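Local coordinates for glutamate receptor 1 (Adineta vaga, PDB 4IO2), which binds glutamate through this ligand-binding domain, excised from a longer receptor that probably works as a ligand-gated ion channel, at residues Arg4-Ile8 with Lys51-Val55; Ile109-Lys113 with Leu169-Asp175. All blocks are in the same frame, centred on the assembly; numbering follows the deposited sequence. Where two conformers were deposited one is given.

Contact 1 of 2, residues Arg4-Ile8 with Lys51-Val55; sequences RLKGI and KMGFV
A loop-to-loop backbone contact joins Leu5-Ile8, a type II beta turn just before strand 9-14, to Met52-Val55, where helix 40-52 ends and strand 55-60 begins. Two backbone hydrogen bonds hold it. Gly7 N gives a nearly straight bond to Gly53 O, 2.9 Å long with 171° at the hydrogen. Val55 N gives the second to Ile8 O over 2.8 Å. Inside the turn, Ile8 N bonds to Leu5 O.

Both glycines have positive phi. Gly53 is where the chain leaves the helix. It sits opposite Lys6, with 4.4 Å between Gly53 CA and Lys6 CA. Gly53, without a beta carbon, leaves room for Lys6 CG. Lys6 CA also lies 3.3 Å from Met52 O, a CA-H...O contact.

Leu5 meets Met52 and the CB of Phe54 on the apolar side. Leu5 and Met52 lie side by side and point the same way. Leu5 CD1 touches Met52 CE at 3.5 Å. The Met52 chain is extended at chi2 and bends at the sulfur (chi3 73°), which turns CE toward the leucine. Phe54 brings CB, not its ring, close to the turn: Phe54 CB is 3.2 Å from Ile8 O. Its side chain also touches Leu10 and Ile12 of strand 9-14 and helix 40-52. Leu5 N bonds to Asp220 of helix 218-230.

The bond from Val55 to Ile8, with the backbone bonding of Val55 to Leu10, brings strand 55-60 alongside strand 9-14. The polar grip thus depends on main-chain atoms and the shape of the turn, not on polar side-chain groups.

Contact 2 of 2, residues Ile109-Lys113 with Leu169-Asp175; sequences ILMRK and LLAGIID
Arg112, Leu169 and Asp175 carry this contact between the end of strand 103-112 and the end of helix 162-170 with the loop after it. The arginine chain runs past Leu169, and Arg112 CD is 3.2 Å from Leu169 O. It bends at chi3 (-58°), and this swings the guanidinium in among three oxygens, all near its plane. Arg112 NH1 bonds to Leu169 O at 3.0 Å, on a lone pair, and to Ile174 O at 2.8 Å. Arg112 NH2 makes a salt bridge to Asp175 OD1 at 3.0 Å, meeting it on the anti side. The guanidinium and carboxylate planes are 70° apart. Water 1 lies over one guanidinium face and links Arg112 N to Asp175 O.

Leu169 O also accepts from Gly172 N, within the Schellman motif that ends the helix. Arg112 NH1 is thus a second donor to a carbonyl of the last helical turn. With an alanine here, Ile174 O would probably lose this donor and the Asp175 carboxylate its bond to NH2. On the apolar side, Leu169 CD1 meets Leu110 CD2 at 3.7 Å, the two side chains crossing at a slant.

Arg132 holds the second oxygen of Asp175 and also bonds to Gly172 O. Strand 103-112 pairs with strands 177-180 and 195-198 beside the contact. Leu110 packs on Met165 of helix 162-170, while Ile174 rests on strand 157-159.

Contact 1 and contact 2 follow each other in series along the chain. They lie on opposite sides of the chain's centre, at the two far ends of the elongated domain. Their centres are 45 Å apart, and their nearest atoms are about 32 Å apart. Such separation is consistent with the two-lobed fold of glutamate receptor ligand-binding domains, with the ligand in the cleft between the lobes. Residues 4-8 with 51-55 lie away from the glutamate site. Residues 109-113 with 169-175 come closer: the Leu110 side chain is about 9 Å from the bound glutamate and about 7 Å from the side chain of Arg136, which binds it.

Contact 1 of 2, residues Arg4-Ile8 with Lys51-Val55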
loop_
_atom_site.group_PDB
_atom_site.type_symbol
_atom_site.label_atom_id
_atom_site.label_comp_id
_atom_site.label_asym_id
_atom_site.label_seq_id
_atom_site.Cartn_x
_atom_site.Cartn_y
_atom_site.Cartn_z
ATOM N N ARG A 4 18.759 -5.180 15.878
ATOM C CA ARG A 4 19.085 -5.456 14.478
ATOM C C ARG A 4 19.191 -6.952 14.187
ATOM O O ARG A 4 19.536 -7.752 15.058
ATOM C CB ARG A 4 20.429 -4.790 14.121
ATOM C CG ARG A 4 20.460 -3.274 14.297
ATOM C CD ARG A 4 19.808 -2.549 13.122
ATOM N NE ARG A 4 20.027 -1.103 13.218
ATOM C CZ ARG A 4 21.087 -0.463 12.733
ATOM N NH1 ARG A 4 22.044 -1.128 12.088
ATOM N NH2 ARG A 4 21.190 0.861 12.886
ATOM N N LEU A 5 18.907 -7.321 12.938
ATOM C CA LEU A 5 18.916 -8.714 12.507
ATOM C C LEU A 5 20.324 -9.231 12.129
ATOM O O LEU A 5 20.496 -10.401 11.878
ATOM C CB LEU A 5 17.923 -8.920 11.369
ATOM C CG LEU A 5 16.476 -9.077 11.877
ATOM C CD1 LEU A 5 15.470 -8.978 10.738
ATOM C CD2 LEU A 5 16.361 -10.459 12.544
ATOM N N LYS A 6 21.351 -8.374 12.112
ATOM C CA LYS A 6 22.698 -8.812 11.731
ATOM C C LYS A 6 23.193 -9.995 12.566
ATOM O O LYS A 6 23.218 -9.918 13.787
ATOM C CB LYS A 6 23.694 -7.679 11.818
ATOM C CG LYS A 6 25.066 -8.098 11.266
ATOM C CD LYS A 6 26.020 -6.941 11.139
ATOM C CE LYS A 6 27.374 -7.439 10.688
ATOM N NZ LYS A 6 28.410 -6.377 10.837
ATOM N N GLY A 7 23.588 -11.067 11.882
ATOM C CA GLY A 7 24.082 -12.282 12.514
ATOM C C GLY A 7 23.003 -13.228 13.050
ATOM O O GLY A 7 23.339 -14.314 13.539
ATOM N N ILE A 8 21.743 -12.829 12.999
ATOM C CA ILE A 8 20.660 -13.626 13.563
ATOM C C ILE A 8 20.135 -14.567 12.496
ATOM O O ILE A 8 19.995 -14.168 11.342
ATOM C CB ILE A 8 19.497 -12.702 14.011
ATOM C CG1 ILE A 8 19.982 -11.684 15.065
ATOM C CG2 ILE A 8 18.284 -13.495 14.449
ATOM C CD1 ILE A 8 20.530 -12.319 16.329
ATOM N N LYS A 51 21.610 -6.667 2.755
ATOM C CA LYS A 51 21.554 -5.381 3.454
ATOM C C LYS A 51 21.533 -5.516 4.974
ATOM O O LYS A 51 22.088 -4.685 5.683
ATOM C CB LYS A 51 20.312 -4.585 3.025
ATOM C CG LYS A 51 20.359 -4.047 1.611
ATOM C CD LYS A 51 19.126 -3.220 1.280
ATOM C CE LYS A 51 19.231 -1.798 1.836
ATOM N NZ LYS A 51 18.870 -0.786 0.799
ATOM N N MET A 52 20.921 -6.579 5.479
ATOM C CA MET A 52 20.653 -6.703 6.912
ATOM C C MET A 52 21.573 -7.678 7.629
ATOM O O MET A 52 21.739 -7.598 8.850
ATOM C CB MET A 52 19.202 -7.139 7.112
ATOM C CG MET A 52 18.208 -6.108 6.545
ATOM S SD MET A 52 16.511 -6.679 6.668
ATOM C CE MET A 52 16.379 -6.454 8.416
ATOM N N GLY A 53 22.157 -8.608 6.889
ATOM C CA GLY A 53 23.150 -9.513 7.453
ATOM C C GLY A 53 22.627 -10.643 8.310
ATOM O O GLY A 53 23.395 -11.268 9.032
ATOM N N PHE A 54 21.341 -10.960 8.217
ATOM C CA PHE A 54 20.805 -12.150 8.888
ATOM C C PHE A 54 21.254 -13.409 8.145
ATOM O O PHE A 54 21.740 -13.351 7.012
ATOM C CB PHE A 54 19.257 -12.106 9.031
ATOM C CG PHE A 54 18.498 -11.958 7.735
ATOM C CD1 PHE A 54 18.262 -13.041 6.900
ATOM C CD2 PHE A 54 17.951 -10.739 7.415
ATOM C CE1 PHE A 54 17.529 -12.880 5.730
ATOM C CE2 PHE A 54 17.243 -10.567 6.234
ATOM C CZ PHE A 54 17.031 -11.648 5.398
ATOM N N VAL A 55 21.061 -14.552 8.787
ATOM C CA VAL A 55 21.287 -15.839 8.147
ATOM C C VAL A 55 19.902 -16.392 7.772
ATOM O O VAL A 55 19.021 -16.513 8.627
ATOM C CB VAL A 55 22.046 -16.788 9.076
ATOM C CG1 VAL A 55 22.214 -18.155 8.444
ATOM C CG2 VAL A 55 23.439 -16.194 9.390
#

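Contact 2 of 2, residues Ile109-Lys113 with Leu169-Asp175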
loop_
_atom_site.group_PDB
_atom_site.type_symbol
_atom_site.label_atom_id
_atom_site.label_comp_id
_atom_site.label_asym_id
_atom_site.label_seq_id
_atom_site.Cartn_x
_atom_site.Cartn_y
_atom_site.Cartn_z
ATOM N N ILE A 109 -11.628 -11.417 -11.265
ATOM C CA ILE A 109 -12.405 -12.581 -11.582
ATOM C C ILE A 109 -11.726 -13.400 -12.702
ATOM O O ILE A 109 -11.415 -12.858 -13.758
ATOM C CB ILE A 109 -13.808 -12.172 -12.010
ATOM C CG1 ILE A 109 -14.522 -11.402 -10.882
ATOM C CG2 ILE A 109 -14.600 -13.427 -12.431
ATOM C CD1 ILE A 109 -15.784 -10.652 -11.295
ATOM N N LEU A 110 -11.508 -14.694 -12.430
ATOM C CA LEU A 110 -10.881 -15.688 -13.347
ATOM C C LEU A 110 -11.990 -16.559 -13.925
ATOM O O LEU A 110 -12.835 -17.040 -13.196
ATOM C CB LEU A 110 -9.892 -16.565 -12.554
ATOM C CG LEU A 110 -9.137 -17.649 -13.341
ATOM C CD1 LEU A 110 -8.183 -17.049 -14.308
ATOM C CD2 LEU A 110 -8.366 -18.606 -12.378
ATOM N N MET A 111 -11.892 -16.847 -15.224
ATOM C CA MET A 111 -12.937 -17.625 -15.902
ATOM C C MET A 111 -12.387 -18.216 -17.191
ATOM O O MET A 111 -11.302 -17.838 -17.633
ATOM C CB MET A 111 -14.108 -16.707 -16.246
ATOM C CG MET A 111 -13.817 -15.621 -17.304
ATOM S SD MET A 111 -15.299 -14.621 -17.656
ATOM C CE MET A 111 -14.880 -13.831 -19.208
ATOM N N ARG A 112 -13.131 -19.134 -17.806
ATOM C CA ARG A 112 -12.804 -19.600 -19.150
ATOM C C ARG A 112 -12.985 -18.493 -20.158
ATOM O O ARG A 112 -13.954 -17.702 -20.075
ATOM C CB ARG A 112 -13.746 -20.723 -19.564
ATOM C CG ARG A 112 -13.586 -22.005 -18.779
ATOM C CD ARG A 112 -14.648 -23.046 -19.273
ATOM N NE ARG A 112 -16.035 -22.550 -19.146
ATOM C CZ ARG A 112 -16.762 -22.558 -18.022
ATOM N NH1 ARG A 112 -16.238 -23.039 -16.890
ATOM N NH2 ARG A 112 -18.002 -22.053 -18.011
ATOM N N LYS A 113 -12.093 -18.458 -21.143
ATOM C CA LYS A 113 -12.311 -17.582 -22.298
ATOM C C LYS A 113 -13.704 -17.759 -22.883
ATOM O O LYS A 113 -14.172 -18.879 -22.991
ATOM C CB LYS A 113 -11.241 -17.808 -23.359
ATOM C CG LYS A 113 -10.017 -17.067 -23.024
ATOM C CD LYS A 113 -9.040 -17.012 -24.177
ATOM C CE LYS A 113 -7.852 -16.146 -23.817
ATOM N NZ LYS A 113 -6.807 -16.165 -24.893
ATOM N N LEU A 169 -12.479 -24.909 -13.510
ATOM C CA LEU A 169 -12.885 -24.030 -14.581
ATOM C C LEU A 169 -12.815 -24.756 -15.918
ATOM O O LEU A 169 -13.781 -24.742 -16.674
ATOM C CB LEU A 169 -11.969 -22.814 -14.610
ATOM C CG LEU A 169 -12.326 -21.765 -13.555
ATOM C CD1 LEU A 169 -11.172 -20.768 -13.438
ATOM C CD2 LEU A 169 -13.646 -21.078 -13.888
ATOM N N LEU A 170 -11.706 -25.407 -16.200
ATOM C CA LEU A 170 -11.558 -26.027 -17.522
ATOM C C LEU A 170 -12.531 -27.181 -17.698
ATOM O O LEU A 170 -12.857 -27.520 -18.837
ATOM C CB LEU A 170 -10.130 -26.501 -17.706
ATOM C CG LEU A 170 -9.115 -25.375 -17.841
ATOM C CD1 LEU A 170 -7.733 -25.971 -17.813
ATOM C CD2 LEU A 170 -9.285 -24.549 -19.124
ATOM N N ALA A 171 -13.030 -27.773 -16.619
ATOM C CA ALA A 171 -13.939 -28.915 -16.703
ATOM C C ALA A 171 -15.395 -28.503 -16.651
ATOM O O ALA A 171 -16.272 -29.361 -16.781
ATOM C CB ALA A 171 -13.638 -29.917 -15.607
ATOM N N GLY A 172 -15.663 -27.213 -16.531
ATOM C CA GLY A 172 -17.012 -26.682 -16.507
ATOM C C GLY A 172 -17.773 -26.905 -15.217
ATOM O O GLY A 172 -19.007 -26.783 -15.169
ATOM N N ILE A 173 -17.041 -27.141 -14.118
ATOM C CA ILE A 173 -17.677 -27.373 -12.830
ATOM C C ILE A 173 -18.007 -26.039 -12.158
ATOM O O ILE A 173 -18.996 -25.918 -11.438
ATOM C CB ILE A 173 -16.749 -28.149 -11.899
ATOM C CG1 ILE A 173 -16.489 -29.539 -12.466
ATOM C CG2 ILE A 173 -17.342 -28.275 -10.508
ATOM C CD1 ILE A 173 -15.332 -30.258 -11.818
ATOM N N ILE A 174 -17.133 -25.054 -12.338
ATOM C CA ILE A 174 -17.444 -23.698 -11.904
ATOM C C ILE A 174 -17.330 -22.739 -13.076
ATOM O O ILE A 174 -16.700 -23.060 -14.107
ATOM C CB ILE A 174 -16.487 -23.253 -10.747
ATOM C CG1 ILE A 174 -15.010 -23.381 -11.176
ATOM C CG2 ILE A 174 -16.788 -24.090 -9.518
ATOM C CD1 ILE A 174 -14.001 -22.905 -10.063
ATOM N N ASP A 175 -17.938 -21.575 -12.947
ATOM C CA ASP A 175 -17.842 -20.556 -14.000
ATOM C C ASP A 175 -16.835 -19.473 -13.678
ATOM O O ASP A 175 -16.313 -18.847 -14.600
ATOM C CB ASP A 175 -19.220 -19.922 -14.247
ATOM C CG ASP A 175 -20.226 -20.901 -14.835
ATOM O OD1 ASP A 175 -19.822 -21.716 -15.699
ATOM O OD2 ASP A 175 -21.373 -20.872 -14.332
HETATM O O HOH W 1 -15.756 -19.858 -17.064
#